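Excinuclease ABC, subunit A. (Deinococcus radiodurans, PDB 2VF7) binds and hydrolyses ATP as a zinc-containing ABC-family ATPase that binds DNA and probably takes part in recognising DNA damage for excision repair. Local coordinates at residues L719-L724 with A736-L741. The protein carries 1 engineered substitution. Residues are numbered along the deposited sequence; the frame is centred on the assembly and turned at random. Where two conformers were deposited one is given.
Sequences LGYLRL and AQRIKL
Leu719 reaches into the angle between Arg738 and Ile739 and carries most of this buried contact. Its two methyls go separate ways. CD1 presses on the helix at Ile739, with Leu719 CD1 only 3.5 Å from Ile739 CG1, tighter than usual for two carbons. The two side chains cross at about a right angle. Leu722 adds a looser apolar touch, its CD1 4.4 Å from Ile739 CD1. Met602 also touches Leu719, Leu722 and Ile739.

The other methyl covers a flat charged group. In one of two conformers of Arg738, Leu719 CD2 sits over the centre of one guanidinium face, 3.5 Å from Arg738 CZ. There the chain bends at chi3 (-82°), which swings the guanidinium toward Leu719. Arg738 NE hydrogen-bonds to Gly734 O. With alanine in place of this leucine both methyls are gone; the guanidinium would probably be freer to turn, and a gap is likely to open beside Ile739.

Polar ends come close without bonding across the contact. Tyr721 OH lies 3.9 Å from Arg738 NH2, with ring and guanidinium planes 44° apart. The hydroxyl is instead hydrogen-bonded to Glu735.

A type I beta turn from Leu719 to Leu722 presents these side chains. Tyr721 and Leu722 also touch the ADP held by the first P-loop. The turn thus joins that site to helix 733-743, whose first turn holds the glycines of the LSGG signature, consistent with the composite nucleotide sites of ABC ATPases.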
ATOM      1  N   LEU A 719     -12.309   4.550  36.042  1.00 54.21           N
ATOM      2  CA  LEU A 719     -11.565   3.636  35.190  1.00 53.61           C
ATOM      3  C   LEU A 719     -11.538   2.169  35.661  1.00 53.33           C
ATOM      4  O   LEU A 719     -10.609   1.458  35.375  1.00 53.17           O
ATOM      5  CB  LEU A 719     -10.125   4.133  35.004  1.00 53.34           C
ATOM      6  CG  LEU A 719      -9.874   5.534  34.435  1.00 53.84           C
ATOM      7  CD1 LEU A 719      -8.409   5.751  34.334  1.00 53.84           C
ATOM      8  CD2 LEU A 719     -10.511   5.699  33.075  1.00 54.14           C
ATOM      9  N   GLY A 720     -12.575   1.715  36.339  1.00 53.13           N
ATOM     10  CA  GLY A 720     -12.590   0.377  36.876  1.00 52.87           C
ATOM     11  C   GLY A 720     -12.540  -0.708  35.818  1.00 53.32           C
ATOM     12  O   GLY A 720     -12.192  -1.842  36.116  1.00 52.86           O
ATOM     13  N   TYR A 721     -12.884  -0.352  34.582  1.00 53.45           N
ATOM     14  CA  TYR A 721     -12.981  -1.326  33.499  1.00 53.28           C
ATOM     15  C   TYR A 721     -11.626  -1.628  32.868  1.00 53.42           C
ATOM     16  O   TYR A 721     -11.476  -2.628  32.171  1.00 53.37           O
ATOM     17  CB  TYR A 721     -14.029  -0.875  32.449  1.00 53.57           C
ATOM     18  CG  TYR A 721     -13.715   0.430  31.739  1.00 52.81           C
ATOM     19  CD1 TYR A 721     -13.059   0.439  30.511  1.00 52.83           C
ATOM     20  CD2 TYR A 721     -14.070   1.651  32.302  1.00 52.82           C
ATOM     21  CE1 TYR A 721     -12.768   1.624  29.866  1.00 52.42           C
ATOM     22  CE2 TYR A 721     -13.770   2.836  31.677  1.00 52.15           C
ATOM     23  CZ  TYR A 721     -13.126   2.821  30.459  1.00 53.06           C
ATOM     24  OH  TYR A 721     -12.844   4.016  29.837  1.00 53.48           O
ATOM     25  N   LEU A 722     -10.638  -0.771  33.125  1.00 53.36           N
ATOM     26  CA  LEU A 722      -9.328  -0.938  32.530  1.00 53.72           C
ATOM     27  C   LEU A 722      -8.525  -2.044  33.213  1.00 54.12           C
ATOM     28  O   LEU A 722      -8.732  -2.300  34.394  1.00 54.42           O
ATOM     29  CB  LEU A 722      -8.559   0.389  32.550  1.00 53.54           C
ATOM     30  CG  LEU A 722      -9.123   1.519  31.692  1.00 53.88           C
ATOM     31  CD1 LEU A 722      -8.248   2.726  31.792  1.00 53.70           C
ATOM     32  CD2 LEU A 722      -9.224   1.086  30.240  1.00 53.97           C
ATOM     33  N   ARG A 723      -7.601  -2.661  32.463  1.00 53.54           N
ATOM     34  CA  ARG A 723      -6.728  -3.722  32.947  1.00 53.62           C
ATOM     35  C   ARG A 723      -5.355  -3.177  33.335  1.00 54.32           C
ATOM     36  O   ARG A 723      -4.777  -2.345  32.635  1.00 54.93           O
ATOM     37  CB  ARG A 723      -6.566  -4.832  31.893  1.00 53.58           C
ATOM     38  CG  ARG A 723      -7.833  -5.632  31.622  1.00 52.80           C
ATOM     39  CD  ARG A 723      -7.590  -6.793  30.652  1.00 54.62           C
ATOM     40  NE  ARG A 723      -7.339  -6.326  29.289  1.00 60.49           N
ATOM     41  CZ  ARG A 723      -8.291  -5.941  28.419  1.00 62.40           C
ATOM     42  NH1 ARG A 723      -9.593  -5.977  28.752  1.00 59.47           N
ATOM     43  NH2 ARG A 723      -7.941  -5.503  27.211  1.00 59.17           N
ATOM     44  N   LEU A 724      -4.835  -3.651  34.462  1.00 54.28           N
ATOM     45  CA  LEU A 724      -3.565  -3.179  35.018  1.00 53.66           C
ATOM     46  C   LEU A 724      -2.435  -3.082  33.999  1.00 53.10           C
ATOM     47  O   LEU A 724      -1.719  -2.092  33.963  1.00 53.39           O
ATOM     48  CB  LEU A 724      -3.153  -4.091  36.184  1.00 53.96           C
ATOM     49  CG  LEU A 724      -3.589  -3.574  37.545  1.00 53.25           C
ATOM     50  CD1 LEU A 724      -5.027  -3.135  37.488  1.00 53.12           C
ATOM     51  CD2 LEU A 724      -3.353  -4.638  38.598  1.00 53.34           C
ATOM     52  N   ALA A 736      -6.339   8.341  29.308  1.00 51.33           N
ATOM     53  CA  ALA A 736      -4.979   8.728  29.734  1.00 51.74           C
ATOM     54  C   ALA A 736      -4.934   9.954  30.638  1.00 52.25           C
ATOM     55  O   ALA A 736      -4.102  10.025  31.555  1.00 53.64           O
ATOM     56  CB  ALA A 736      -4.083   8.934  28.543  1.00 52.00           C
ATOM     57  N   GLN A 737      -5.794  10.931  30.367  1.00 52.25           N
ATOM     58  CA  GLN A 737      -5.891  12.132  31.204  1.00 52.56           C
ATOM     59  C   GLN A 737      -6.273  11.785  32.651  1.00 51.98           C
ATOM     60  O   GLN A 737      -5.660  12.275  33.600  1.00 51.94           O
ATOM     61  CB  GLN A 737      -6.891  13.141  30.614  1.00 51.87           C
ATOM     62  CG  GLN A 737      -6.938  14.477  31.383  1.00 53.20           C
ATOM     63  CD  GLN A 737      -7.396  15.680  30.543  1.00 53.88           C
ATOM     64  OE1 GLN A 737      -7.863  15.532  29.405  1.00 54.44           O
ATOM     65  NE2 GLN A 737      -7.233  16.889  31.107  1.00 54.97           N
ATOM     66  N   ARG A 738      -7.284  10.932  32.798  1.00 51.90           N
ATOM     67  CA  ARG A 738      -7.780  10.499  34.100  1.00 51.69           C
ATOM     68  C   ARG A 738      -6.797   9.613  34.878  1.00 51.35           C
ATOM     69  O   ARG A 738      -6.840   9.598  36.085  1.00 51.76           O
ATOM     70  CB  ARG A 738      -9.135   9.801  33.949  1.00 51.52           C
ATOM     71  CG  ARG A 738     -10.292  10.725  33.581  1.00 51.10           C
ATOM     72  CD  ARG A 738     -11.596   9.961  33.466  1.00 52.19           C
ATOM     73  NE  ARG A 738     -11.770   9.303  32.162  1.00 55.80           N
ATOM     74  CZ  ARG A 738     -12.611   8.287  31.925  0.80 57.77           C
ATOM     75  NH1 ARG A 738     -13.362   7.772  32.904  0.80 58.21           N
ATOM     76  NH2 ARG A 738     -12.715   7.781  30.699  1.00 58.34           N
ATOM     77  N   ILE A 739      -5.933   8.872  34.190  1.00 51.40           N
ATOM     78  CA  ILE A 739      -4.877   8.075  34.845  1.00 51.44           C
ATOM     79  C   ILE A 739      -3.841   9.012  35.488  1.00 51.82           C
ATOM     80  O   ILE A 739      -3.412   8.794  36.628  1.00 51.59           O
ATOM     81  CB  ILE A 739      -4.181   7.101  33.838  1.00 51.55           C
ATOM     82  CG1 ILE A 739      -5.206   6.208  33.130  1.00 51.53           C
ATOM     83  CG2 ILE A 739      -3.111   6.244  34.501  1.00 48.84           C
ATOM     84  CD1 ILE A 739      -4.586   5.187  32.182  1.00 51.26           C
ATOM     85  N   LYS A 740      -3.466  10.059  34.748  1.00 52.19           N
ATOM     86  CA  LYS A 740      -2.491  11.053  35.193  1.00 52.36           C
ATOM     87  C   LYS A 740      -3.021  11.824  36.375  1.00 52.61           C
ATOM     88  O   LYS A 740      -2.274  12.150  37.295  1.00 52.92           O
ATOM     89  CB  LYS A 740      -2.188  12.052  34.077  1.00 52.57           C
ATOM     90  CG  LYS A 740      -1.364  11.513  32.916  1.00 52.83           C
ATOM     91  CD  LYS A 740      -1.517  12.471  31.764  1.00 54.01           C
ATOM     92  CE  LYS A 740      -1.101  11.853  30.477  1.00 53.10           C
ATOM     93  NZ  LYS A 740       0.298  12.200  30.166  1.00 54.45           N
ATOM     94  N   LEU A 741      -4.313  12.140  36.321  1.00 52.64           N
ATOM     95  CA  LEU A 741      -5.018  12.807  37.406  1.00 52.48           C
ATOM     96  C   LEU A 741      -5.030  11.968  38.674  1.00 52.64           C
ATOM     97  O   LEU A 741      -4.774  12.497  39.750  1.00 53.05           O
ATOM     98  CB  LEU A 741      -6.451  13.124  36.988  1.00 52.40           C
ATOM     99  CG  LEU A 741      -7.328  14.039  37.846  1.00 52.69           C
ATOM    100  CD1 LEU A 741      -6.598  15.332  38.208  1.00 52.55           C
ATOM    101  CD2 LEU A 741      -8.653  14.344  37.128  1.00 52.54           C
TER